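Local coordinates for protein ribonucleoside-diphosphate reductase (Pseudomonas aeruginosa, PDB 5IM3) that probably reduces ribonucleoside diphosphates to the deoxyribonucleotides needed for DNA synthesis, and is an allosteric enzyme that binds dATP, at residues D619-V627 against A691-A699; F713-L723 against R754-S764. One frame throughout, in Å; residues are numbered along the deposited sequence.

In the fold
Both contacts belong to the barrel domain, and the chain makes them in series, without nesting or crossing. Contact 1 comes first: from helix 620-640 the chain passes through helix 646-655 and barrel strand 659-663 before helix 679-707 returns to close the loop. Contact 2 opens just after helix 679-707. Its loop 713-723 leads into helix 724-735, and helix 751-757 with the residues after it brings the chain back to close a shorter excursion. The two centres lie about 18 Å apart. Helix 679-707 links them, because Ile697 packs on Trp718 and Gln698 on Arg756, a worked example of successive chain closures sharing one helix.

Contact 1 of 2, residues D619-V627 against A691-A699; sequences DTAKLEKTV and AISYYAIQA
Tyr695 is the knob of this helix-helix contact in the alpha-beta barrel, set into a hole formed by Thr620, Leu623, Glu624 and Val627 of the other helix. Helix 620-640 belongs to the crossover between parallel strands 600-608 and 659-663, and helix 679-707 follows the second of these. The two segments run in broadly the same direction, crossing at -38° with their axes 8.9 Å apart. At the start, Asp619 caps the first helix: Asp619 OD1 accepts from Lys622 N at 3.1 Å, met from above the carboxylate plane. Thr620 brings its CG2 to the phenol oxygen of Tyr695, an unusually close approach. One turn on, Leu623 crosses Ile692 at about a right angle. Leu623 CD2 does most of the touching, 3.6 Å from Ile692 CG1, and also reaches the methyl of Ala691. Glu624 then covers a face of the knob. Glu624 CB stands over the middle of the Tyr695 ring in a CH-pi contact, 3.6 Å from the centroid. With CG anti to the backbone N (chi1 174°) and the chain extended beyond it, the carboxylate runs out past the CD1-CE1 side of the ring, only 14° from parallel with it. Thr626 faces another way, and Thr626 OG1 donates to Leu623 O at 2.8 Å, a carbonyl that also takes the helical bond from Val627 N; His612 is a further partner of this hydroxyl. Val627, like Ile692, packs against strand 659-663. Val627 CG2 meets Ile692 CG2 at 4.2 Å, while Val627 CG1 presses on the opposing backbone, 3.3 Å from Ala696 N.

Contact 2 of 2, residues F713-L723 against R754-S764; sequences FQGSLWSQGIL and RERVQKGIRNS
Trp718 and Ile761 meet where a loop of successive beta turns, leading into helix 724-735, packs on helix 751-757 and the chain that leaves it, within the barrel domain. Aromatic contacts come first. Ile761 CD1 sits tightly over the five-membered ring of Trp718, 3.2 Å from its centroid, brought there by a chi1 of 61° that sets CG1 between the backbone N and carbonyl carbon. Phe713 has Gly760 CA over one face, 3.6 Å from the ring centroid, and Ser719 OG over the opposite one, while Val757 O and Gln758 O lie at its edge. Apolar side chains extend the interface: Val757 splits its methyls, CG2 against Trp718 CB at 3.6 Å and CG1 against Leu723 CD2 at 3.8 Å. Around Gly721 the packing is on backbone. The CG of Gln758 reaches Gly721 N, and its NE2 donates back to Arg754 O at 3.0 Å; Gly721 O lies at the edge of the Arg754 guanidinium, whose NH2 is salt-bridged to Asp726. A single clear hydrogen bond crosses the contact: Trp718 NE1 donates nearly within its ring plane to Ser764 O at 2.8 Å, with an N-H...O angle of 163°.

Contact 1 of 2, residues D619-V627 against A691-A699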
# COMPACT_ATOMS: atom_id res chain seq x y z
N ASP A 619 24.64 39.17 30.93
CA ASP A 619 25.37 40.38 31.30
C ASP A 619 24.70 41.57 30.61
O ASP A 619 25.10 42.00 29.53
CB ASP A 619 26.84 40.27 30.92
CG ASP A 619 27.70 41.34 31.57
OD1 ASP A 619 27.16 42.41 31.91
OD2 ASP A 619 28.91 41.10 31.74
N THR A 620 23.66 42.09 31.26
CA THR A 620 22.91 43.22 30.74
C THR A 620 23.82 44.38 30.36
O THR A 620 23.64 45.02 29.32
CB THR A 620 21.88 43.65 31.79
OG1 THR A 620 20.96 42.57 32.01
CG2 THR A 620 21.10 44.85 31.35
N ALA A 621 24.82 44.67 31.20
CA ALA A 621 25.68 45.83 30.98
C ALA A 621 26.55 45.65 29.74
O ALA A 621 26.62 46.54 28.88
CB ALA A 621 26.55 46.09 32.21
N LYS A 622 27.24 44.51 29.64
CA LYS A 622 28.11 44.28 28.49
C LYS A 622 27.31 44.22 27.19
O LYS A 622 27.84 44.54 26.12
CB LYS A 622 28.89 42.98 28.69
CG LYS A 622 29.92 42.70 27.60
CD LYS A 622 30.63 41.37 27.82
CE LYS A 622 31.67 41.12 26.74
NZ LYS A 622 32.31 39.78 26.88
N LEU A 623 26.04 43.83 27.28
CA LEU A 623 25.21 43.71 26.08
C LEU A 623 24.96 45.07 25.44
O LEU A 623 24.99 45.21 24.22
CB LEU A 623 23.89 43.03 26.44
CG LEU A 623 22.95 42.68 25.29
CD1 LEU A 623 23.57 41.67 24.34
CD2 LEU A 623 21.64 42.16 25.86
N GLU A 624 24.72 46.10 26.26
CA GLU A 624 24.48 47.43 25.72
C GLU A 624 25.68 47.93 24.94
O GLU A 624 25.53 48.48 23.84
CB GLU A 624 24.13 48.40 26.85
CG GLU A 624 24.00 49.85 26.41
CD GLU A 624 23.46 50.76 27.49
OE1 GLU A 624 23.30 50.29 28.64
OE2 GLU A 624 23.19 51.94 27.19
N LYS A 625 26.89 47.75 25.49
CA LYS A 625 28.09 48.23 24.81
C LYS A 625 28.27 47.56 23.45
O LYS A 625 28.62 48.22 22.47
CB LYS A 625 29.31 47.99 25.69
CG LYS A 625 29.32 48.83 26.95
CD LYS A 625 29.66 48.00 28.16
CE LYS A 625 29.63 48.82 29.43
NZ LYS A 625 29.92 47.99 30.63
N THR A 626 28.03 46.25 23.38
CA THR A 626 28.20 45.55 22.11
C THR A 626 27.13 45.94 21.10
O THR A 626 27.42 46.10 19.91
CB THR A 626 28.18 44.04 22.35
OG1 THR A 626 26.95 43.68 22.98
CG2 THR A 626 29.36 43.62 23.24
N VAL A 627 25.89 46.12 21.56
CA VAL A 627 24.82 46.51 20.65
C VAL A 627 25.06 47.91 20.11
O VAL A 627 24.87 48.17 18.91
CB VAL A 627 23.45 46.40 21.35
CG1 VAL A 627 22.35 47.01 20.48
CG2 VAL A 627 23.13 44.96 21.65
N ALA A 691 15.76 43.09 25.96
CA ALA A 691 16.96 43.83 26.35
C ALA A 691 17.73 44.30 25.12
O ALA A 691 18.06 45.49 25.00
CB ALA A 691 17.84 42.97 27.25
N ILE A 692 18.03 43.38 24.20
CA ILE A 692 18.72 43.76 22.97
C ILE A 692 17.92 44.83 22.23
O ILE A 692 18.49 45.80 21.71
CB ILE A 692 18.96 42.52 22.09
CG1 ILE A 692 19.86 41.52 22.82
CG2 ILE A 692 19.58 42.92 20.75
CD1 ILE A 692 20.03 40.20 22.10
N SER A 693 16.60 44.67 22.17
CA SER A 693 15.76 45.62 21.45
C SER A 693 15.89 47.02 22.03
O SER A 693 16.04 48.00 21.29
CB SER A 693 14.31 45.16 21.48
OG SER A 693 13.45 46.22 21.10
N TYR A 694 15.80 47.14 23.35
CA TYR A 694 15.94 48.43 24.00
C TYR A 694 17.27 49.08 23.62
O TYR A 694 17.31 50.25 23.21
CB TYR A 694 15.84 48.25 25.52
CG TYR A 694 15.75 49.54 26.30
CD1 TYR A 694 16.89 50.25 26.64
CD2 TYR A 694 14.52 50.04 26.72
CE1 TYR A 694 16.81 51.43 27.37
CE2 TYR A 694 14.43 51.21 27.45
CZ TYR A 694 15.58 51.90 27.76
OH TYR A 694 15.49 53.07 28.48
N TYR A 695 18.36 48.33 23.73
CA TYR A 695 19.68 48.88 23.43
C TYR A 695 19.83 49.20 21.95
O TYR A 695 20.39 50.24 21.59
CB TYR A 695 20.76 47.89 23.89
CG TYR A 695 20.73 47.64 25.38
CD1 TYR A 695 20.53 48.69 26.26
CD2 TYR A 695 20.88 46.36 25.90
CE1 TYR A 695 20.50 48.49 27.61
CE2 TYR A 695 20.85 46.15 27.26
CZ TYR A 695 20.65 47.23 28.10
OH TYR A 695 20.61 47.05 29.44
N ALA A 696 19.34 48.32 21.08
CA ALA A 696 19.43 48.59 19.65
C ALA A 696 18.67 49.85 19.28
O ALA A 696 19.18 50.72 18.57
CB ALA A 696 18.91 47.38 18.86
N ILE A 697 17.43 49.98 19.78
CA ILE A 697 16.66 51.19 19.51
C ILE A 697 17.36 52.40 20.12
O ILE A 697 17.45 53.46 19.49
CB ILE A 697 15.22 51.02 20.04
CG1 ILE A 697 14.49 49.95 19.22
CG2 ILE A 697 14.47 52.35 19.99
CD1 ILE A 697 13.10 49.62 19.72
N GLN A 698 17.86 52.26 21.35
CA GLN A 698 18.57 53.37 21.98
C GLN A 698 19.81 53.76 21.18
O GLN A 698 20.14 54.95 21.06
CB GLN A 698 18.95 53.00 23.41
CG GLN A 698 19.60 54.13 24.18
CD GLN A 698 19.98 53.73 25.59
OE1 GLN A 698 20.51 52.64 25.82
NE2 GLN A 698 19.70 54.61 26.55
N ALA A 699 20.53 52.77 20.64
CA ALA A 699 21.71 53.06 19.83
C ALA A 699 21.34 53.83 18.57
O ALA A 699 22.07 54.74 18.16
CB ALA A 699 22.43 51.76 19.47

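Contact 2 of 2, residues F713-L723 against R754-S764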
# COMPACT_ATOMS: atom_id res chain seq x y z
N PHE A 713 12.20 59.52 8.15
CA PHE A 713 11.81 59.29 9.54
C PHE A 713 10.45 59.90 9.85
O PHE A 713 9.64 59.30 10.55
CB PHE A 713 12.86 59.86 10.50
CG PHE A 713 12.37 59.97 11.92
CD1 PHE A 713 12.38 58.87 12.76
CD2 PHE A 713 11.89 61.18 12.40
CE1 PHE A 713 11.91 58.97 14.06
CE2 PHE A 713 11.43 61.29 13.70
CZ PHE A 713 11.44 60.18 14.53
N GLN A 714 10.20 61.11 9.33
CA GLN A 714 8.94 61.79 9.61
C GLN A 714 7.77 60.99 9.05
O GLN A 714 7.68 60.78 7.83
CB GLN A 714 8.98 63.20 9.02
CG GLN A 714 10.08 64.09 9.63
CD GLN A 714 10.28 65.40 8.88
OE1 GLN A 714 9.57 65.70 7.91
NE2 GLN A 714 11.24 66.20 9.33
N GLY A 715 6.89 60.54 9.94
CA GLY A 715 5.73 59.75 9.58
C GLY A 715 5.84 58.29 9.94
O GLY A 715 4.81 57.60 10.00
N SER A 716 7.05 57.79 10.17
CA SER A 716 7.25 56.40 10.55
C SER A 716 6.57 56.10 11.88
O SER A 716 6.21 57.01 12.64
CB SER A 716 8.74 56.08 10.64
OG SER A 716 9.37 56.91 11.61
N LEU A 717 6.40 54.81 12.17
CA LEU A 717 5.90 54.42 13.49
C LEU A 717 6.78 54.99 14.59
O LEU A 717 6.28 55.38 15.65
CB LEU A 717 5.84 52.90 13.60
CG LEU A 717 4.80 52.17 12.74
CD1 LEU A 717 4.85 50.67 13.04
CD2 LEU A 717 3.40 52.70 12.98
N TRP A 718 8.09 55.07 14.35
CA TRP A 718 8.98 55.66 15.35
C TRP A 718 8.58 57.10 15.65
O TRP A 718 8.63 57.53 16.81
CB TRP A 718 10.43 55.61 14.86
CG TRP A 718 10.87 54.27 14.35
CD1 TRP A 718 11.13 53.93 13.05
CD2 TRP A 718 11.14 53.09 15.13
NE1 TRP A 718 11.54 52.63 12.98
CE2 TRP A 718 11.56 52.09 14.23
CE3 TRP A 718 11.07 52.80 16.50
CZ2 TRP A 718 11.90 50.80 14.66
CZ3 TRP A 718 11.41 51.52 16.91
CH2 TRP A 718 11.82 50.54 16.00
N SER A 719 8.18 57.85 14.62
CA SER A 719 7.72 59.22 14.84
C SER A 719 6.46 59.25 15.69
O SER A 719 6.24 60.21 16.44
CB SER A 719 7.44 59.91 13.50
OG SER A 719 8.59 59.92 12.67
N GLN A 720 5.62 58.23 15.58
CA GLN A 720 4.36 58.17 16.31
C GLN A 720 4.51 57.54 17.69
O GLN A 720 3.51 57.36 18.38
CB GLN A 720 3.33 57.37 15.50
CG GLN A 720 3.16 57.84 14.07
CD GLN A 720 2.28 56.91 13.27
OE1 GLN A 720 1.29 56.38 13.79
NE2 GLN A 720 2.63 56.70 12.01
N GLY A 721 5.73 57.20 18.09
CA GLY A 721 5.93 56.55 19.37
C GLY A 721 5.35 55.15 19.43
O GLY A 721 5.00 54.68 20.51
N ILE A 722 5.25 54.47 18.29
CA ILE A 722 4.74 53.11 18.22
C ILE A 722 5.94 52.20 18.03
O ILE A 722 6.45 52.05 16.92
CB ILE A 722 3.71 52.94 17.10
CG1 ILE A 722 2.54 53.91 17.32
CG2 ILE A 722 3.20 51.50 17.06
CD1 ILE A 722 1.53 53.93 16.19
N LEU A 723 6.40 51.59 19.12
CA LEU A 723 7.53 50.67 19.11
C LEU A 723 7.04 49.28 18.76
O LEU A 723 5.83 49.07 18.61
CB LEU A 723 8.23 50.68 20.47
CG LEU A 723 8.53 52.06 21.04
CD1 LEU A 723 9.26 51.96 22.37
CD2 LEU A 723 9.34 52.88 20.06
N ARG A 754 10.34 55.59 24.50
CA ARG A 754 9.28 55.92 23.56
C ARG A 754 9.21 57.42 23.31
O ARG A 754 8.65 57.84 22.28
CB ARG A 754 7.94 55.41 24.08
CG ARG A 754 6.76 55.66 23.14
CD ARG A 754 5.46 55.08 23.68
NE ARG A 754 5.45 53.62 23.64
CZ ARG A 754 5.75 52.82 24.66
NH1 ARG A 754 6.10 53.33 25.83
NH2 ARG A 754 5.71 51.51 24.50
N GLU A 755 9.75 58.24 24.21
CA GLU A 755 9.76 59.68 24.00
C GLU A 755 10.93 60.11 23.12
O GLU A 755 10.75 60.88 22.17
CB GLU A 755 9.81 60.40 25.35
CG GLU A 755 9.59 61.91 25.27
CD GLU A 755 9.81 62.60 26.60
OE1 GLU A 755 10.64 62.12 27.39
OE2 GLU A 755 9.15 63.63 26.85
N ARG A 756 12.13 59.61 23.42
CA ARG A 756 13.31 60.02 22.66
C ARG A 756 13.23 59.55 21.21
O ARG A 756 13.79 60.20 20.32
CB ARG A 756 14.59 59.49 23.31
CG ARG A 756 15.85 59.78 22.49
CD ARG A 756 17.07 60.04 23.37
NE ARG A 756 17.79 58.81 23.70
CZ ARG A 756 19.01 58.50 23.26
NH1 ARG A 756 19.68 59.31 22.45
NH2 ARG A 756 19.57 57.36 23.65
N VAL A 757 12.57 58.42 20.96
CA VAL A 757 12.49 57.91 19.60
C VAL A 757 11.71 58.88 18.72
O VAL A 757 12.05 59.08 17.54
CB VAL A 757 11.86 56.50 19.59
CG1 VAL A 757 10.45 56.54 20.15
CG2 VAL A 757 11.85 55.94 18.19
N GLN A 758 10.67 59.50 19.26
CA GLN A 758 9.86 60.41 18.46
C GLN A 758 10.66 61.62 17.99
O GLN A 758 10.23 62.30 17.05
CB GLN A 758 8.63 60.87 19.26
CG GLN A 758 7.71 59.72 19.66
CD GLN A 758 6.54 60.18 20.50
OE1 GLN A 758 5.92 61.20 20.21
NE2 GLN A 758 6.24 59.42 21.54
N LYS A 759 11.80 61.89 18.61
CA LYS A 759 12.67 62.98 18.19
C LYS A 759 13.59 62.60 17.03
O LYS A 759 14.17 63.49 16.41
CB LYS A 759 13.50 63.47 19.38
CG LYS A 759 12.67 64.19 20.44
CD LYS A 759 13.22 63.97 21.84
CE LYS A 759 14.60 64.55 22.03
NZ LYS A 759 15.13 64.28 23.39
N GLY A 760 13.73 61.31 16.73
CA GLY A 760 14.54 60.88 15.61
C GLY A 760 15.38 59.65 15.88
O GLY A 760 15.99 59.54 16.95
N ILE A 761 15.41 58.72 14.93
CA ILE A 761 16.38 57.63 14.95
C ILE A 761 17.03 57.54 13.58
O ILE A 761 16.55 58.09 12.59
CB ILE A 761 15.76 56.27 15.35
CG1 ILE A 761 14.67 55.84 14.37
CG2 ILE A 761 15.20 56.34 16.76
CD1 ILE A 761 14.16 54.44 14.66
N ARG A 762 18.15 56.81 13.54
CA ARG A 762 19.01 56.77 12.37
C ARG A 762 18.59 55.70 11.37
O ARG A 762 19.00 55.79 10.20
CB ARG A 762 20.45 56.52 12.82
CG ARG A 762 21.49 56.41 11.71
CD ARG A 762 21.61 57.68 10.89
NE ARG A 762 22.71 57.59 9.94
CZ ARG A 762 23.00 58.51 9.04
NH1 ARG A 762 22.27 59.62 8.95
NH2 ARG A 762 24.02 58.34 8.21
N ASN A 763 17.78 54.73 11.77
CA ASN A 763 17.52 53.56 10.95
C ASN A 763 16.04 53.20 10.98
O ASN A 763 15.43 53.15 12.06
CB ASN A 763 18.35 52.37 11.43
CG ASN A 763 19.82 52.71 11.59
OD1 ASN A 763 20.29 52.99 12.70
ND2 ASN A 763 20.55 52.70 10.49
N SER A 764 15.46 52.95 9.80
CA SER A 764 14.04 52.61 9.72
C SER A 764 13.74 51.25 10.33
O SER A 764 12.67 51.05 10.91
CB SER A 764 13.58 52.64 8.26
OG SER A 764 14.31 51.72 7.47